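Local coordinates for outer membrane protein YopM (Yersinia pestis, PDB 1JL5) that acts as a leucine-rich repeat effector that probably alters host cell physiology to help the bacterium survive in host tissues, at residues 301-306 / 321-326. Residues are numbered along the deposited sequence; the frame is centred on the assembly and turned at random.
With CA (calcium ion), chain B.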
loop_
_atom_site.group_PDB
_atom_site.type_symbol
_atom_site.label_atom_id
_atom_site.label_comp_id
_atom_site.label_asym_id
_atom_site.label_seq_id
_atom_site.Cartn_x
_atom_site.Cartn_y
_atom_site.Cartn_z
ATOM N N TYR A 301 -9.397 22.702 1.512
ATOM C CA TYR A 301 -8.799 21.460 1.931
ATOM C C TYR A 301 -8.407 21.433 3.381
ATOM O O TYR A 301 -7.700 22.303 3.876
ATOM C CB TYR A 301 -7.562 21.197 1.082
ATOM C CG TYR A 301 -6.742 20.004 1.501
ATOM C CD1 TYR A 301 -6.982 18.742 0.960
ATOM C CD2 TYR A 301 -5.692 20.146 2.404
ATOM C CE1 TYR A 301 -6.188 17.653 1.303
ATOM C CE2 TYR A 301 -4.893 19.063 2.753
ATOM C CZ TYR A 301 -5.144 17.822 2.197
ATOM O OH TYR A 301 -4.334 16.758 2.520
ATOM N N LEU A 302 -8.876 20.410 4.064
ATOM C CA LEU A 302 -8.526 20.248 5.439
ATOM C C LEU A 302 -8.075 18.822 5.622
ATOM O O LEU A 302 -8.813 17.874 5.344
ATOM C CB LEU A 302 -9.703 20.521 6.365
ATOM C CG LEU A 302 -9.371 20.120 7.811
ATOM C CD1 LEU A 302 -8.147 20.885 8.297
ATOM C CD2 LEU A 302 -10.556 20.387 8.714
ATOM N N ASN A 303 -6.832 18.677 6.037
ATOM C CA ASN A 303 -6.323 17.363 6.330
ATOM C C ASN A 303 -5.989 17.481 7.804
ATOM O O ASN A 303 -5.047 18.177 8.180
ATOM C CB ASN A 303 -5.068 17.047 5.536
ATOM C CG ASN A 303 -4.632 15.614 5.718
ATOM O OD1 ASN A 303 -5.034 14.954 6.675
ATOM N ND2 ASN A 303 -3.807 15.124 4.808
ATOM N N ALA A 304 -6.802 16.843 8.632
ATOM C CA ALA A 304 -6.599 16.857 10.073
ATOM C C ALA A 304 -6.522 15.402 10.502
ATOM O O ALA A 304 -6.795 15.053 11.645
ATOM C CB ALA A 304 -7.768 17.549 10.756
ATOM N N SER A 305 -6.159 14.547 9.558
ATOM C CA SER A 305 -6.064 13.129 9.842
ATOM C C SER A 305 -4.995 12.849 10.879
ATOM O O SER A 305 -4.048 13.619 11.052
ATOM C CB SER A 305 -5.736 12.353 8.564
ATOM O OG SER A 305 -4.484 12.764 8.051
ATOM N N SER A 306 -5.162 11.738 11.578
ATOM C CA SER A 306 -4.195 11.306 12.568
ATOM C C SER A 306 -3.883 12.314 13.650
ATOM O O SER A 306 -2.731 12.567 13.987
ATOM C CB SER A 306 -2.919 10.865 11.866
ATOM O OG SER A 306 -3.199 9.682 11.142
ATOM N N GLU A 321 -12.310 19.229 0.334
ATOM C CA GLU A 321 -11.708 18.002 0.786
ATOM C C GLU A 321 -11.533 18.034 2.277
ATOM O O GLU A 321 -10.933 18.950 2.839
ATOM C CB GLU A 321 -10.359 17.746 0.124
ATOM C CG GLU A 321 -9.736 16.461 0.646
ATOM C CD GLU A 321 -8.604 15.953 -0.211
ATOM O OE1 GLU A 321 -8.277 16.601 -1.225
ATOM O OE2 GLU A 321 -8.042 14.895 0.140
ATOM N N LEU A 322 -12.100 17.030 2.917
ATOM C CA LEU A 322 -11.991 16.908 4.340
ATOM C C LEU A 322 -11.357 15.575 4.628
ATOM O O LEU A 322 -11.914 14.525 4.309
ATOM C CB LEU A 322 -13.353 16.955 5.008
ATOM C CG LEU A 322 -13.272 16.725 6.517
ATOM C CD1 LEU A 322 -12.456 17.845 7.150
ATOM C CD2 LEU A 322 -14.672 16.667 7.110
ATOM N N ASN A 323 -10.170 15.620 5.206
ATOM C CA ASN A 323 -9.509 14.399 5.584
ATOM C C ASN A 323 -9.324 14.477 7.080
ATOM O O ASN A 323 -8.501 15.242 7.580
ATOM C CB ASN A 323 -8.153 14.255 4.908
ATOM C CG ASN A 323 -7.534 12.908 5.177
ATOM O OD1 ASN A 323 -7.922 12.228 6.128
ATOM N ND2 ASN A 323 -6.571 12.513 4.358
ATOM N N VAL A 324 -10.131 13.713 7.799
ATOM C CA VAL A 324 -10.043 13.670 9.248
ATOM C C VAL A 324 -9.856 12.205 9.574
ATOM O O VAL A 324 -10.246 11.708 10.628
ATOM C CB VAL A 324 -11.313 14.201 9.903
ATOM C CG1 VAL A 324 -11.412 15.699 9.672
ATOM C CG2 VAL A 324 -12.521 13.489 9.334
ATOM N N SER A 325 -9.256 11.519 8.619
ATOM C CA SER A 325 -8.984 10.109 8.762
ATOM C C SER A 325 -8.169 9.888 10.015
ATOM O O SER A 325 -7.360 10.726 10.414
ATOM C CB SER A 325 -8.185 9.600 7.565
ATOM O OG SER A 325 -7.924 8.219 7.715
ATOM N N ASN A 326 -8.389 8.745 10.634
ATOM C CA ASN A 326 -7.642 8.382 11.811
ATOM C C ASN A 326 -7.698 9.415 12.912
ATOM O O ASN A 326 -6.690 9.997 13.303
ATOM C CB ASN A 326 -6.186 8.105 11.445
ATOM C CG ASN A 326 -5.422 7.507 12.597
ATOM O OD1 ASN A 326 -5.993 6.786 13.408
ATOM N ND2 ASN A 326 -4.130 7.794 12.673
HETATM CA CA CA B . -6.566 5.265 14.953
HETATM O O HOH W 1 -6.426 14.051 1.962
HETATM O O HOH W 2 -4.509 4.585 14.524
HETATM O O HOH W 3 -7.322 3.689 13.582
HETATM O O HOH W 4 -8.516 6.517 15.107
#
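Leu302 and Leu322 lie side by side on neighbouring rungs of a leucine-rich repeat solenoid. Strands 301-303 and 321-323, from repeats 12 and 13, run parallel, with Leu302 paired to Leu322. Leu302 N donates to Glu321 O, Leu302 O accepts from Asn323 N, and Ala304 N donates to Asn323 O. The leucine face is the tightly packed, buried part. CD2 of Leu302 meets CD1 of Leu322 at 3.5 Å, and Leu312 and Leu342 also pack against Leu322.

The other face carries Tyr301, Glu321 and both asparagines; it is more polar, and all but the buried Asn303 are partly open to solvent. The Glu321 carboxylate comes to the edge of the Tyr301 ring, its plane turned 84° from the ring. Glu321 OE1 lies 3.3 Å from Tyr301 CD1, in the plane of the ring. A water accepts from Asn323 ND2 and donates to Glu321 OE2, which also forms a salt bridge with Arg341. The amides of Asn303 and Asn323 stack almost flat, 10° apart. In both, CG is anti to the backbone N (chi1 -173°), and OD1 closes an Asx turn onto the N two residues on. Asn303 OD1 is gripped twice, by Ser305 N and by Ser305 OG at 2.6 Å.

Past the strands, Asn326 joins the rungs to a subunit interface. Its ND2 hydrogen-bonds to Glu286 OE1 of the second subunit and donates to Ser306 OG at 2.6 Å. Its OD1 binds calcium at 2.2 Å, together with Asn246 and Asp266 of that subunit and three waters.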